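Side-chain contacts in antigen TpF1 (Treponema pallidum, PDB 2FJC), which binds ferric iron as a mini-ferritin of the Dps family and probably oxidises ferrous iron within a shell of identical subunits: residues Glu16-His21 with Asp63-Arg68; Gln75-Ala78 with Glu82-Ala85. All coordinates share one frame; numbering follows the deposited sequence.

Contact 1. Residues Glu16-His21 with Asp63-Arg68; sequences EQLRQH and DTIAER. With FE (Fe (III) ion), chain R.
Leu18 and Ile65 meet where helix segments 16-21 and 63-68 run nearly antiparallel, their axes approaching to 9.1 Å and their N-to-C directions 150° apart. Leucine suits this buried position because its branched apolar end spans two partners: CG lies 3.9 Å from Ile65 CG2, the side chains slanting across each other, and CD2 is 4.2 Å from Arg68 CG. The beta branch lets Ile65 fill in between Leu18 and His21. Its CG2, anti to the backbone N (chi1 -76° puts CG1 beside that N), lies chiefly against Leu18, with His21 CB also close at 4.1 Å; the extended CG1 arm carries CD1 to within 3.9 Å of His21 CB. The His21 ring lies under the Gln17 carbonyl oxygen, which stands 3.2 Å above the ring plane over the centre, and NE2 is hydrogen-bonded to Thr120 OG1 of helix 99-127. Arginine suits position 68 because its methylene base packs on Leu18 while the chain, bent at chi2 (49°), leads the guanidinium away to a hydrogen bond between NE and Thr132 and a salt bridge from NH2 to Asp129.

Asp63 and Glu67, one helical turn apart, take no part in the contact with 16-21 and bind iron(III) through Asp63 OD2 at 2.1 Å and Glu67 OE2 at 2.4 Å. Trp37 of the second subunit hydrogen-bonds Asp63 OD1, and His36 of that subunit also binds the metal. The antiparallel pair belongs to the ferritin-like four-helix bundle; iron ligands drawn from two subunits mark Dps proteins, consistent with their intersubunit ferroxidase site.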
# COMPACT_ATOMS: atom_id res chain seq x y z
N GLU B 16 13.39 12.50 37.85
CA GLU B 16 12.45 13.45 38.44
C GLU B 16 11.88 14.34 37.32
O GLU B 16 10.69 14.64 37.31
CB GLU B 16 13.15 14.31 39.50
CG GLU B 16 12.21 14.85 40.57
CD GLU B 16 11.23 13.78 41.09
OE1 GLU B 16 11.68 12.68 41.47
OE2 GLU B 16 10.00 14.05 41.11
N GLN B 17 12.73 14.74 36.40
CA GLN B 17 12.31 15.57 35.27
C GLN B 17 11.35 14.77 34.40
O GLN B 17 10.27 15.25 34.04
CB GLN B 17 13.53 15.98 34.44
CG GLN B 17 14.31 17.16 35.01
CD GLN B 17 13.51 18.45 34.94
OE1 GLN B 17 13.34 19.04 33.86
NE2 GLN B 17 13.01 18.90 36.09
N LEU B 18 11.74 13.53 34.08
CA LEU B 18 10.92 12.65 33.26
C LEU B 18 9.52 12.45 33.87
O LEU B 18 8.52 12.52 33.16
CB LEU B 18 11.62 11.31 33.08
CG LEU B 18 12.43 11.13 31.80
CD1 LEU B 18 13.10 12.42 31.36
CD2 LEU B 18 13.45 10.04 32.02
N ARG B 19 9.47 12.22 35.18
CA ARG B 19 8.20 12.03 35.87
C ARG B 19 7.31 13.24 35.66
O ARG B 19 6.11 13.12 35.46
CB ARG B 19 8.42 11.82 37.37
CG ARG B 19 8.68 10.36 37.74
CD ARG B 19 9.18 10.21 39.17
NE ARG B 19 8.30 10.82 40.16
CZ ARG B 19 7.12 10.32 40.55
NH1 ARG B 19 6.67 9.18 40.03
NH2 ARG B 19 6.41 10.94 41.48
N GLN B 20 7.90 14.43 35.71
CA GLN B 20 7.13 15.63 35.52
C GLN B 20 6.66 15.74 34.06
O GLN B 20 5.54 16.16 33.80
CB GLN B 20 7.91 16.87 35.89
CG GLN B 20 7.08 18.12 35.65
CD GLN B 20 7.73 19.37 36.15
OE1 GLN B 20 8.79 19.78 35.67
NE2 GLN B 20 7.08 20.01 37.14
N HIS B 21 7.53 15.37 33.13
CA HIS B 21 7.15 15.43 31.72
C HIS B 21 5.93 14.56 31.45
O HIS B 21 5.01 14.98 30.76
CB HIS B 21 8.30 14.96 30.83
CG HIS B 21 9.53 15.80 30.94
ND1 HIS B 21 9.48 17.13 31.27
CD2 HIS B 21 10.83 15.51 30.71
CE1 HIS B 21 10.70 17.64 31.23
NE2 HIS B 21 11.54 16.68 30.90
N ASP B 63 4.14 8.39 26.01
CA ASP B 63 4.53 7.01 26.14
C ASP B 63 6.03 6.74 26.02
O ASP B 63 6.55 5.94 26.80
CB ASP B 63 3.75 6.13 25.15
CG ASP B 63 3.75 4.66 25.56
OD1 ASP B 63 3.25 4.33 26.66
OD2 ASP B 63 4.27 3.82 24.79
N THR B 64 6.74 7.40 25.11
CA THR B 64 8.17 7.11 25.00
C THR B 64 8.94 7.61 26.23
O THR B 64 9.86 6.94 26.70
CB THR B 64 8.83 7.69 23.72
OG1 THR B 64 9.01 9.10 23.86
CG2 THR B 64 7.96 7.43 22.51
N ILE B 65 8.55 8.75 26.78
CA ILE B 65 9.21 9.27 27.97
C ILE B 65 8.92 8.37 29.19
O ILE B 65 9.81 8.09 29.99
CB ILE B 65 8.78 10.73 28.27
CG1 ILE B 65 9.49 11.66 27.30
CG2 ILE B 65 9.15 11.13 29.71
CD1 ILE B 65 9.14 13.10 27.50
N ALA B 66 7.68 7.93 29.31
CA ALA B 66 7.32 7.06 30.42
C ALA B 66 8.14 5.77 30.35
O ALA B 66 8.59 5.25 31.37
CB ALA B 66 5.84 6.72 30.36
N GLU B 67 8.33 5.27 29.14
CA GLU B 67 9.09 4.04 28.96
C GLU B 67 10.56 4.24 29.23
O GLU B 67 11.25 3.31 29.66
CB GLU B 67 8.89 3.51 27.55
CG GLU B 67 8.10 2.22 27.53
CD GLU B 67 6.96 2.26 26.54
OE1 GLU B 67 7.19 2.62 25.37
OE2 GLU B 67 5.83 1.92 26.94
N ARG B 68 11.07 5.44 28.95
CA ARG B 68 12.47 5.72 29.21
C ARG B 68 12.66 5.69 30.71
O ARG B 68 13.66 5.18 31.23
CB ARG B 68 12.86 7.08 28.64
CG ARG B 68 14.31 7.45 28.89
CD ARG B 68 15.23 6.31 28.50
NE ARG B 68 16.64 6.62 28.78
CZ ARG B 68 17.60 5.70 28.79
NH1 ARG B 68 17.30 4.43 28.55
NH2 ARG B 68 18.85 6.05 29.06
FE FE R . 4.19 1.74 25.14

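Contact 2. Residues Gln75-Ala78 with Glu82-Ala85; sequences QAPA and EYLA
Glu82 and Tyr83, neighbours on helix 80-86, grip the same peptide unit, that joining Pro77 to Ala78: the tyrosine takes its carbonyl and the glutamate its N-H. The Tyr83 ring crosses the proline at about a right angle and turns its edge to it. Pro77 CG lies in the ring plane, CB is 3.7 Å from Tyr83 CE1, and Pro77 O also sits at the ring edge. Tyr83 CG is anti to its own carbonyl carbon (chi1 -64°), and the ring reaches back to the loop so that Tyr83 OH donates to Pro77 O over 2.7 Å. The hydroxyl is tilted 32° from the carbonyl plane. A compact, rigid proline suits the spot: its CB and CG pack on the aromatic edge, and its restricted phi helps hold the loop, and hence the carbonyl, in place.

Such a short helix within the long connection between the second and third bundle helices is a feature of the Dps fold, and here the loop leading into helix 80-86 is tied to that helix's first turn by Glu82 and Tyr83.

Glu82, extended beyond CG, comes to the peptide with its carboxylate. Ala78 N donates to Glu82 OE2 at 3.1 Å, bent to 146° at the hydrogen and approaching from above the carboxylate plane. Ser79 OG shares that oxygen through another hydrogen bond. OE1 lies near Pro77 CA, and Lys95 of the second subunit forms a salt bridge with it, drawing the glutamate into the subunit interface.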
# COMPACT_ATOMS: atom_id res chain seq x y z
N GLN B 75 9.57 3.93 38.21
CA GLN B 75 8.22 3.56 37.82
C GLN B 75 7.58 4.87 37.36
O GLN B 75 7.87 5.94 37.90
CB GLN B 75 7.45 2.95 38.99
CG GLN B 75 8.22 1.84 39.68
CD GLN B 75 7.32 0.81 40.32
OE1 GLN B 75 6.81 -0.08 39.64
NE2 GLN B 75 7.11 0.93 41.62
N ALA B 76 6.74 4.79 36.34
CA ALA B 76 6.12 5.99 35.81
C ALA B 76 4.83 6.37 36.53
O ALA B 76 4.07 5.51 36.97
CB ALA B 76 5.85 5.82 34.32
N PRO B 77 4.60 7.68 36.69
CA PRO B 77 3.38 8.13 37.35
C PRO B 77 2.27 7.66 36.42
O PRO B 77 2.33 7.88 35.21
CB PRO B 77 3.53 9.65 37.40
CG PRO B 77 4.42 9.95 36.24
CD PRO B 77 5.44 8.83 36.30
N ALA B 78 1.27 6.97 36.96
CA ALA B 78 0.21 6.44 36.11
C ALA B 78 -1.20 6.59 36.65
O ALA B 78 -1.92 5.61 36.79
CB ALA B 78 0.51 4.98 35.81
N GLU B 82 -1.90 11.56 40.38
CA GLU B 82 -0.47 11.88 40.39
C GLU B 82 -0.15 12.98 39.40
O GLU B 82 0.64 13.87 39.70
CB GLU B 82 0.36 10.65 40.04
CG GLU B 82 0.14 9.45 40.94
CD GLU B 82 0.91 8.23 40.47
OE1 GLU B 82 2.14 8.16 40.72
OE2 GLU B 82 0.28 7.35 39.84
N TYR B 83 -0.75 12.92 38.21
CA TYR B 83 -0.49 13.93 37.20
C TYR B 83 -0.88 15.32 37.68
O TYR B 83 -0.12 16.27 37.53
CB TYR B 83 -1.23 13.60 35.90
CG TYR B 83 -0.78 12.31 35.25
CD1 TYR B 83 0.52 11.81 35.48
CD2 TYR B 83 -1.63 11.59 34.42
CE1 TYR B 83 0.94 10.63 34.89
CE2 TYR B 83 -1.21 10.41 33.82
CZ TYR B 83 0.07 9.93 34.06
OH TYR B 83 0.46 8.75 33.48
N LEU B 84 -2.06 15.43 38.28
CA LEU B 84 -2.51 16.72 38.78
C LEU B 84 -1.58 17.21 39.88
O LEU B 84 -1.42 18.42 40.07
CB LEU B 84 -3.94 16.63 39.31
CG LEU B 84 -5.01 16.49 38.23
CD1 LEU B 84 -6.39 16.43 38.86
CD2 LEU B 84 -4.92 17.65 37.26
N ALA B 85 -0.97 16.28 40.60
CA ALA B 85 -0.05 16.64 41.67
C ALA B 85 1.33 17.06 41.17
O ALA B 85 2.01 17.87 41.80
CB ALA B 85 0.08 15.47 42.64

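Contacts 1 and 2 follow one another along the chain, their centres 10 Å apart, and they touch directly. After helix 44-71 ends, the loop passes back over the helix pair of contact 1: Pro77 CG, part of contact 2, packs 3.7 Å from Arg19 O, and Ala76 CB lies 4.1 Å from Ala66 CB. The small alanines permit this close approach. Both contacts border the same second subunit, whose Trp37 packs on Ala66 and Glu67 in contact 1 and on Ala76 and Ala78 in contact 2. Contact 1 supplies iron ligands; contact 2 is set back from the metal, the Tyr83 side chain being about 12 Å from a bound iron(III).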